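RNA 2'-o-ribose methyltransferase (PDB 1IPA) probably methylates the 2'-hydroxyl of a ribose in RNA, as a member of the TrmH family of knotted SPOUT methyltransferases. Local coordinates at residues A116-A121 with P209-V214; E125-L130 with S155-R160; A144-G149 with R170-S175; E178-I183 with A223-A228. All blocks are in the same frame, centred on the assembly; numbering follows the deposited sequence.

Contact 1. Residues A116-A121 with P209-V214; sequences ALILVA and PVAIAV
With chi1 near 174° L117 sends its CG anti to the backbone N, and this carries CD1 along the sheet toward V210, whose CG1 it meets at 4.1 Å; the two side chains lie side by side and point the same way. L119 takes the same conformation, which lays its CD1 3.4 Å from the carbonyl O of I212. The strands run parallel at an angle of 23° and in strict register, L117 beside V210 through A121 beside V214. I118 and V120 work with both N and O: I118 N binds V210 O and I118 O takes I212 N, while V120 N binds I212 O at 2.7 Å and V120 O takes V214 N. The V120 N bond is nearly straight, 173° at the hydrogen, yet the donor stands above the carbonyl plane. On the face of I118 and V120 small partners sit close, V120 CB lying 4.1 Å from A213 CB. L117, L119, I212 and V214 face the other way, against helix 246-261, and L119 also touches helix 127-140. Strand 144-148 pairs with the far edge of 117-122, while strand 190-193 lies next to 210-214, placing this pair at the centre of the parallel six-stranded sheet.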
# COMPACT_ATOMS: atom_id res chain seq x y z
N ALA A 116 -18.99 4.54 2.46
CA ALA A 116 -17.80 4.40 1.63
C ALA A 116 -16.93 5.61 1.29
O ALA A 116 -17.36 6.53 0.59
CB ALA A 116 -18.18 3.71 0.34
N LEU A 117 -15.70 5.59 1.79
CA LEU A 117 -14.73 6.64 1.48
C LEU A 117 -13.72 5.92 0.58
O LEU A 117 -12.97 5.06 1.03
CB LEU A 117 -14.05 7.16 2.75
CG LEU A 117 -12.92 8.17 2.51
CD1 LEU A 117 -13.43 9.38 1.74
CD2 LEU A 117 -12.34 8.59 3.85
N ILE A 118 -13.72 6.28 -0.70
CA ILE A 118 -12.85 5.64 -1.67
C ILE A 118 -11.80 6.56 -2.29
O ILE A 118 -12.09 7.68 -2.69
CB ILE A 118 -13.72 5.03 -2.80
CG1 ILE A 118 -14.53 3.85 -2.25
CG2 ILE A 118 -12.85 4.58 -3.96
CD1 ILE A 118 -15.70 3.45 -3.10
N LEU A 119 -10.57 6.06 -2.36
CA LEU A 119 -9.49 6.83 -2.95
C LEU A 119 -9.14 6.23 -4.30
O LEU A 119 -8.86 5.05 -4.40
CB LEU A 119 -8.24 6.80 -2.07
CG LEU A 119 -6.99 7.44 -2.68
CD1 LEU A 119 -7.26 8.91 -2.91
CD2 LEU A 119 -5.79 7.26 -1.75
N VAL A 120 -9.19 7.04 -5.35
CA VAL A 120 -8.84 6.56 -6.68
C VAL A 120 -7.49 7.17 -7.04
O VAL A 120 -7.38 8.39 -7.18
CB VAL A 120 -9.90 6.97 -7.73
CG1 VAL A 120 -9.52 6.43 -9.10
CG2 VAL A 120 -11.27 6.44 -7.33
N ALA A 121 -6.47 6.34 -7.17
CA ALA A 121 -5.15 6.82 -7.52
C ALA A 121 -4.88 6.56 -8.99
O ALA A 121 -4.99 5.43 -9.47
CB ALA A 121 -4.10 6.14 -6.65
N PRO A 209 -20.63 8.49 1.19
CA PRO A 209 -20.49 7.70 -0.04
C PRO A 209 -19.81 8.57 -1.09
O PRO A 209 -20.47 9.39 -1.71
CB PRO A 209 -21.94 7.39 -0.43
CG PRO A 209 -22.73 7.66 0.82
CD PRO A 209 -22.04 8.85 1.42
N VAL A 210 -18.50 8.41 -1.29
CA VAL A 210 -17.80 9.25 -2.26
C VAL A 210 -16.42 8.74 -2.70
O VAL A 210 -15.74 8.05 -1.95
CB VAL A 210 -17.63 10.67 -1.67
CG1 VAL A 210 -16.69 10.61 -0.48
CG2 VAL A 210 -17.12 11.64 -2.73
N ALA A 211 -16.02 9.08 -3.92
CA ALA A 211 -14.73 8.68 -4.47
C ALA A 211 -13.89 9.92 -4.79
O ALA A 211 -14.38 10.88 -5.37
CB ALA A 211 -14.92 7.87 -5.73
N ILE A 212 -12.62 9.88 -4.40
CA ILE A 212 -11.71 10.99 -4.64
C ILE A 212 -10.52 10.55 -5.48
O ILE A 212 -9.75 9.67 -5.07
CB ILE A 212 -11.19 11.57 -3.32
CG1 ILE A 212 -12.37 11.90 -2.40
CG2 ILE A 212 -10.33 12.80 -3.60
CD1 ILE A 212 -11.96 12.39 -1.02
N ALA A 213 -10.37 11.18 -6.63
CA ALA A 213 -9.28 10.85 -7.53
C ALA A 213 -8.10 11.81 -7.41
O ALA A 213 -8.28 13.00 -7.17
CB ALA A 213 -9.79 10.84 -8.96
N VAL A 214 -6.90 11.27 -7.57
CA VAL A 214 -5.67 12.05 -7.53
C VAL A 214 -4.76 11.50 -8.63
O VAL A 214 -4.69 10.29 -8.83
CB VAL A 214 -4.97 11.94 -6.16
CG1 VAL A 214 -3.66 12.69 -6.20
CG2 VAL A 214 -5.85 12.53 -5.08

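Contact 2. Residues E125-L130 with S155-R160; sequences EKPGNL and SPQVIR
Two helix N-termini of the SpoU methyltransferase domain meet here, the first turn of helix 127-140 against that of helix 156-161, and the closest pieces are P127, Q157 and V158. P127 puts its ring CB 3.3 Å from Q157 CG, the two side chains lying alongside each other and pointing the same way; a bend at chi2 (-74°) turns the amide away and leaves CG against the proline. V158 fills the angle between P127 and L130. Its CG2 lies 3.6 Å from P127 CB and 3.8 Å from L130 CD2, and its CG1 is 3.9 Å from the same L130 CD2. The backbone joins in where V158 CA approaches P127 O at 3.5 Å in a CA-H...O contact. The backbone of G128 adds a looser contact, its N 4.1 Å from Q157 CB. Cutting V158 back to an alanine would probably open a gap between P127 and L130, taking away both methyls that touch L130 CD2. Farther along, G128 O accepts a hydrogen bond from N161 ND2, a polar tie beside the apolar one. S155 stands at the N-cap of its helix, as K126 does of the other. The crossover helix 156-161 of the beta-alpha-beta unit with strands 144-148 and 171-174 thus meets the first turn of helix 127-140, which itself lies on the Rossmann-like sheet.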
# COMPACT_ATOMS: atom_id res chain seq x y z
N GLU A 125 2.52 4.33 -10.30
CA GLU A 125 3.30 3.19 -10.75
C GLU A 125 4.44 2.76 -9.83
O GLU A 125 4.93 1.64 -9.92
CB GLU A 125 3.88 3.48 -12.14
CG GLU A 125 2.81 3.74 -13.20
CD GLU A 125 3.11 4.98 -14.02
OE1 GLU A 125 2.28 5.32 -14.90
OE2 GLU A 125 4.16 5.62 -13.79
N LYS A 126 4.88 3.66 -8.96
CA LYS A 126 5.97 3.33 -8.06
C LYS A 126 5.51 2.64 -6.77
O LYS A 126 4.77 3.22 -5.97
CB LYS A 126 6.77 4.60 -7.73
CG LYS A 126 7.33 5.28 -8.97
CD LYS A 126 8.14 4.31 -9.83
CE LYS A 126 8.55 4.94 -11.16
NZ LYS A 126 7.39 5.33 -12.02
N PRO A 127 5.96 1.39 -6.57
CA PRO A 127 5.63 0.55 -5.41
C PRO A 127 5.82 1.29 -4.08
O PRO A 127 5.04 1.13 -3.16
CB PRO A 127 6.60 -0.62 -5.55
CG PRO A 127 6.82 -0.70 -7.03
CD PRO A 127 6.98 0.74 -7.41
N GLY A 128 6.88 2.09 -4.00
CA GLY A 128 7.13 2.86 -2.79
C GLY A 128 5.98 3.84 -2.59
O GLY A 128 5.44 3.94 -1.49
N ASN A 129 5.62 4.54 -3.66
CA ASN A 129 4.52 5.51 -3.62
C ASN A 129 3.21 4.81 -3.32
O ASN A 129 2.40 5.30 -2.52
CB ASN A 129 4.38 6.24 -4.96
CG ASN A 129 5.47 7.28 -5.17
OD1 ASN A 129 5.51 7.97 -6.19
ND2 ASN A 129 6.38 7.39 -4.20
N LEU A 130 3.00 3.66 -3.95
CA LEU A 130 1.79 2.88 -3.73
C LEU A 130 1.63 2.56 -2.25
O LEU A 130 0.55 2.72 -1.68
CB LEU A 130 1.83 1.57 -4.53
CG LEU A 130 0.69 0.60 -4.18
CD1 LEU A 130 -0.66 1.25 -4.48
CD2 LEU A 130 0.88 -0.70 -4.95
N SER A 155 5.13 -6.92 -3.25
CA SER A 155 6.49 -6.42 -3.40
C SER A 155 7.02 -5.92 -2.07
O SER A 155 6.27 -5.48 -1.20
CB SER A 155 6.55 -5.27 -4.42
OG SER A 155 6.20 -4.04 -3.83
N PRO A 156 8.34 -6.01 -1.88
CA PRO A 156 8.95 -5.56 -0.63
C PRO A 156 8.74 -4.06 -0.36
O PRO A 156 8.55 -3.67 0.80
CB PRO A 156 10.43 -5.91 -0.82
CG PRO A 156 10.35 -7.16 -1.62
CD PRO A 156 9.29 -6.82 -2.66
N GLN A 157 8.78 -3.22 -1.39
CA GLN A 157 8.60 -1.78 -1.17
C GLN A 157 7.17 -1.39 -0.85
O GLN A 157 6.94 -0.47 -0.07
CB GLN A 157 9.12 -0.95 -2.35
CG GLN A 157 9.09 -1.61 -3.71
CD GLN A 157 10.16 -2.68 -3.88
OE1 GLN A 157 11.35 -2.42 -3.69
NE2 GLN A 157 9.74 -3.89 -4.24
N VAL A 158 6.19 -2.08 -1.43
CA VAL A 158 4.80 -1.77 -1.14
C VAL A 158 4.53 -2.16 0.31
O VAL A 158 3.82 -1.47 1.03
CB VAL A 158 3.83 -2.56 -2.05
CG1 VAL A 158 2.40 -2.24 -1.68
CG2 VAL A 158 4.09 -2.21 -3.52
N ILE A 159 5.11 -3.28 0.73
CA ILE A 159 4.95 -3.75 2.09
C ILE A 159 5.61 -2.82 3.12
O ILE A 159 5.00 -2.50 4.14
CB ILE A 159 5.51 -5.20 2.25
CG1 ILE A 159 4.55 -6.20 1.58
CG2 ILE A 159 5.71 -5.53 3.73
CD1 ILE A 159 5.16 -7.60 1.33
N ARG A 160 6.83 -2.38 2.87
CA ARG A 160 7.48 -1.49 3.83
C ARG A 160 6.83 -0.10 3.87
O ARG A 160 6.51 0.39 4.94
CB ARG A 160 8.98 -1.30 3.53
CG ARG A 160 9.68 -0.60 4.69
CD ARG A 160 10.89 0.25 4.33
NE ARG A 160 11.56 0.73 5.55
CZ ARG A 160 12.62 1.54 5.57
NH1 ARG A 160 13.16 1.98 4.44
NH2 ARG A 160 13.15 1.90 6.74

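Contact 3. Residues A144-G149 with R170-S175; sequences AVLVAG and RTLAAS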
# COMPACT_ATOMS: atom_id res chain seq x y z
N ALA A 144 -11.60 1.69 0.54
CA ALA A 144 -10.88 1.03 -0.53
C ALA A 144 -10.04 2.01 -1.32
O ALA A 144 -10.30 3.21 -1.33
CB ALA A 144 -11.87 0.35 -1.48
N VAL A 145 -9.02 1.47 -1.98
CA VAL A 145 -8.15 2.28 -2.82
C VAL A 145 -8.22 1.66 -4.20
O VAL A 145 -7.85 0.51 -4.39
CB VAL A 145 -6.69 2.25 -2.36
CG1 VAL A 145 -5.82 3.00 -3.37
CG2 VAL A 145 -6.57 2.89 -0.99
N LEU A 146 -8.73 2.42 -5.15
CA LEU A 146 -8.82 1.90 -6.50
C LEU A 146 -7.67 2.50 -7.27
O LEU A 146 -7.59 3.72 -7.44
CB LEU A 146 -10.16 2.27 -7.14
CG LEU A 146 -11.38 1.88 -6.31
CD1 LEU A 146 -12.65 2.20 -7.08
CD2 LEU A 146 -11.32 0.39 -5.96
N VAL A 147 -6.77 1.63 -7.72
CA VAL A 147 -5.62 2.06 -8.49
C VAL A 147 -5.86 1.86 -9.98
O VAL A 147 -6.10 0.74 -10.45
CB VAL A 147 -4.37 1.26 -8.08
CG1 VAL A 147 -3.17 1.72 -8.91
CG2 VAL A 147 -4.10 1.44 -6.58
N ALA A 148 -5.82 2.96 -10.72
CA ALA A 148 -6.01 2.91 -12.16
C ALA A 148 -4.65 2.70 -12.80
O ALA A 148 -4.01 3.66 -13.19
CB ALA A 148 -6.64 4.21 -12.66
N GLY A 149 -4.21 1.44 -12.90
CA GLY A 149 -2.93 1.18 -13.53
C GLY A 149 -1.98 0.14 -12.93
O GLY A 149 -0.83 0.47 -12.61
N ARG A 170 -8.49 -2.97 1.33
CA ARG A 170 -8.99 -3.35 0.02
C ARG A 170 -8.37 -2.46 -1.06
O ARG A 170 -8.70 -1.28 -1.19
CB ARG A 170 -10.52 -3.25 -0.03
CG ARG A 170 -11.07 -3.67 -1.38
CD ARG A 170 -12.55 -3.36 -1.55
NE ARG A 170 -13.43 -4.26 -0.81
CZ ARG A 170 -13.79 -4.08 0.46
NH1 ARG A 170 -13.35 -3.03 1.13
NH2 ARG A 170 -14.60 -4.96 1.05
N THR A 171 -7.46 -3.04 -1.82
CA THR A 171 -6.76 -2.33 -2.87
C THR A 171 -6.97 -3.03 -4.20
O THR A 171 -6.54 -4.17 -4.37
CB THR A 171 -5.26 -2.29 -2.56
OG1 THR A 171 -5.08 -1.79 -1.23
CG2 THR A 171 -4.54 -1.39 -3.54
N LEU A 172 -7.62 -2.35 -5.14
CA LEU A 172 -7.90 -2.92 -6.45
C LEU A 172 -7.32 -2.14 -7.62
O LEU A 172 -7.15 -0.91 -7.56
CB LEU A 172 -9.40 -3.07 -6.65
CG LEU A 172 -10.27 -3.75 -5.59
CD1 LEU A 172 -9.59 -5.00 -5.07
CD2 LEU A 172 -10.51 -2.78 -4.46
N ALA A 173 -7.05 -2.85 -8.70
CA ALA A 173 -6.51 -2.24 -9.90
C ALA A 173 -7.43 -2.54 -11.09
O ALA A 173 -8.24 -3.47 -11.05
CB ALA A 173 -5.11 -2.77 -10.18
N ALA A 174 -7.29 -1.72 -12.12
CA ALA A 174 -8.07 -1.85 -13.35
C ALA A 174 -7.70 -0.67 -14.24
O ALA A 174 -7.08 0.28 -13.78
CB ALA A 174 -9.56 -1.83 -13.03
N SER A 175 -8.09 -0.74 -15.50
CA SER A 175 -7.79 0.34 -16.44
C SER A 175 -8.61 1.56 -16.06
O SER A 175 -9.66 1.44 -15.43
CB SER A 175 -8.12 -0.08 -17.87
OG SER A 175 -9.52 -0.23 -18.03
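L146 and L172 meet through their CD2 methyls, 3.6 Å apart, the two side chains crossing obliquely on one face of the sheet; each has CG anti to the carbonyl carbon. On the opposite face V147 CG2 approaches T171 CG2 at 4.2 Å. At the start of the strands A144 CB rests 3.8 Å from R170 CD, so the arginine's aliphatic stem, not its guanidinium, does the touching.

Beneath these side chains the backbones pair in parallel, inclined by 23°. V145 N binds R170 O, V145 O receives L172 N, and V147 N reaches L172 O at 2.6 Å, with 167° at the hydrogen. V147 O then takes A174 N at 3.2 Å, a more bent bond of 135°, and the same oxygen has A173 CA at 3.1 Å as a CA-H...O contact. The strands belong to a beta-alpha-beta unit, strand 144-148, helix 156-161 and strand 171-174, in which the crossover returns the chain to the neighbouring position; 171-174 is an outermost strand of the six-stranded parallel sheet within this chain.

Past V147, A148 is the centre of an inverse gamma turn, and G149 takes up backbone angles where any CB would collide with the carbonyl O of A148. S175 is the N-cap of helix 176-185, and its OG is hydrogen-bonded to E178 OE1. T171 OG1 finds its partner in L169 O. The side chains of V145, V147 and T171 face helix 127-140, whereas L146, A148 and A174 touch helix 176-185, W182 lying against L146.

Contact 4. Residues E178-I183 with A223-A228; sequences EVLDWI and AAWLEA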
# COMPACT_ATOMS: atom_id res chain seq x y z
N GLU A 178 -12.06 1.19 -17.13
CA GLU A 178 -12.73 0.21 -16.30
C GLU A 178 -13.14 0.78 -14.95
O GLU A 178 -14.24 0.52 -14.46
CB GLU A 178 -11.82 -1.01 -16.07
CG GLU A 178 -11.67 -1.93 -17.27
CD GLU A 178 -10.58 -2.96 -17.07
OE1 GLU A 178 -9.38 -2.57 -17.10
OE2 GLU A 178 -10.90 -4.15 -16.88
N VAL A 179 -12.25 1.55 -14.34
CA VAL A 179 -12.53 2.17 -13.05
C VAL A 179 -13.60 3.24 -13.20
O VAL A 179 -14.49 3.35 -12.36
CB VAL A 179 -11.24 2.77 -12.44
CG1 VAL A 179 -11.58 3.69 -11.27
CG2 VAL A 179 -10.33 1.64 -11.98
N LEU A 180 -13.51 4.02 -14.27
CA LEU A 180 -14.49 5.07 -14.51
C LEU A 180 -15.89 4.48 -14.75
O LEU A 180 -16.88 4.99 -14.24
CB LEU A 180 -14.05 5.94 -15.70
CG LEU A 180 -12.97 6.95 -15.29
CD1 LEU A 180 -12.34 7.62 -16.50
CD2 LEU A 180 -13.62 7.98 -14.38
N ASP A 181 -15.96 3.39 -15.51
CA ASP A 181 -17.24 2.75 -15.77
C ASP A 181 -17.77 2.18 -14.46
O ASP A 181 -18.97 2.14 -14.23
CB ASP A 181 -17.09 1.61 -16.78
CG ASP A 181 -16.62 2.10 -18.15
OD1 ASP A 181 -16.43 1.25 -19.04
OD2 ASP A 181 -16.45 3.33 -18.33
N TRP A 182 -16.85 1.75 -13.60
CA TRP A 182 -17.25 1.20 -12.31
C TRP A 182 -17.92 2.27 -11.44
O TRP A 182 -18.98 2.04 -10.85
CB TRP A 182 -16.02 0.64 -11.58
CG TRP A 182 -16.36 -0.04 -10.29
CD1 TRP A 182 -16.84 -1.31 -10.14
CD2 TRP A 182 -16.30 0.53 -8.98
NE1 TRP A 182 -17.08 -1.56 -8.81
CE2 TRP A 182 -16.76 -0.45 -8.08
CE3 TRP A 182 -15.90 1.78 -8.48
CZ2 TRP A 182 -16.84 -0.22 -6.70
CZ3 TRP A 182 -15.98 2.01 -7.11
CH2 TRP A 182 -16.44 1.01 -6.24
N ILE A 183 -17.29 3.44 -11.37
CA ILE A 183 -17.80 4.56 -10.58
C ILE A 183 -19.25 4.85 -10.96
O ILE A 183 -20.14 4.84 -10.12
CB ILE A 183 -16.98 5.86 -10.83
CG1 ILE A 183 -15.48 5.60 -10.63
CG2 ILE A 183 -17.45 6.97 -9.89
CD1 ILE A 183 -15.10 5.27 -9.23
N ALA A 223 -8.51 14.71 -19.05
CA ALA A 223 -9.84 15.29 -19.21
C ALA A 223 -10.92 14.28 -18.83
O ALA A 223 -11.93 14.64 -18.23
CB ALA A 223 -10.03 15.76 -20.66
N ALA A 224 -10.70 13.02 -19.19
CA ALA A 224 -11.65 11.96 -18.89
C ALA A 224 -12.11 12.01 -17.44
O ALA A 224 -13.31 11.90 -17.16
CB ALA A 224 -11.03 10.61 -19.20
N TRP A 225 -11.17 12.17 -16.52
CA TRP A 225 -11.50 12.23 -15.09
C TRP A 225 -12.20 13.52 -14.69
O TRP A 225 -13.07 13.50 -13.83
CB TRP A 225 -10.25 12.04 -14.23
CG TRP A 225 -9.68 10.67 -14.34
CD1 TRP A 225 -8.72 10.25 -15.21
CD2 TRP A 225 -10.12 9.51 -13.63
NE1 TRP A 225 -8.53 8.89 -15.08
CE2 TRP A 225 -9.38 8.41 -14.12
CE3 TRP A 225 -11.08 9.29 -12.62
CZ2 TRP A 225 -9.56 7.11 -13.64
CZ3 TRP A 225 -11.26 7.99 -12.14
CH2 TRP A 225 -10.50 6.92 -12.66
N LEU A 226 -11.82 14.62 -15.32
CA LEU A 226 -12.41 15.92 -15.00
C LEU A 226 -13.85 16.08 -15.49
O LEU A 226 -14.66 16.76 -14.87
CB LEU A 226 -11.54 17.04 -15.54
CG LEU A 226 -10.12 17.03 -14.96
CD1 LEU A 226 -9.37 18.28 -15.38
CD2 LEU A 226 -10.20 16.94 -13.45
N GLU A 227 -14.17 15.44 -16.61
CA GLU A 227 -15.51 15.51 -17.17
C GLU A 227 -16.44 14.57 -16.41
O GLU A 227 -17.65 14.81 -16.34
CB GLU A 227 -15.47 15.13 -18.65
CG GLU A 227 -14.60 16.07 -19.49
CD GLU A 227 -14.46 15.63 -20.94
OE1 GLU A 227 -13.93 14.53 -21.19
OE2 GLU A 227 -14.89 16.40 -21.83
N ALA A 228 -15.88 13.52 -15.82
CA ALA A 228 -16.69 12.56 -15.08
C ALA A 228 -16.97 12.97 -13.64
O ALA A 228 -17.90 12.46 -13.02
CB ALA A 228 -16.02 11.20 -15.10
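L180 is the bump of this contact and W225 the wall it presses on. The isobutyl group leaves helix 176-185 toward helix 223-228 and lies under the indole, with CD2 3.5 Å from the centroid of the six-membered ring, 25° off the normal: a CH-pi contact over the face. The methyl is displaced toward the rim, which brings it 3.3 Å from W225 CZ3, while CD1 lies below the ring fusion, 3.9 Å from CE2. The same two methyls reach the helix surface, CD1 being 4.2 Å from A224 CB and CD2 4.1 Å from A228 CB. The leucine thus occupies the hollow roofed by the indole and floored by two alanines, one helical turn apart. V179 meets the same ring from another direction: its CG1 lies near the ring plane, 3.7 Å from W225 CH2 at the edge. W225 has chi1 -68°, its CG anti to the carbonyl carbon, and from there the indole spans the gap between two nearly parallel helices whose segment axes come no closer than 11.4 Å. A serine at W225 would probably leave L180 without the face it packs on and E176 without its indole N-H partner. Within the pair the contact is wholly apolar; NE1 is satisfied outside it by E176 OE2, so the ring can be buried, and that bond together with the packing on L180 and V179 limits how it can turn.

How the contacts relate
All four belong to the SpoU-type methyltransferase part of the chain. Contacts 1 and 3, with centres 10 Å apart, share the six-stranded parallel sheet, strands 117-122 and 144-148 being neighbours in a continuous four-strand run. Contact 4 packs under it, centred 12 Å from contact 1 and 13 Å from contact 3, with W225 on V120 and W182 on L146. Contact 2, centred 25 Å from contact 4, reaches the opposite face through L130 on V147. Along the chain contacts 2 and 3 fall between the strands of contact 1 and alternate with each other, as contacts 1 and 4 do. Helices cover both faces of this Rossmann-like sheet, in an enzyme whose active-site architecture is a deep trefoil knot.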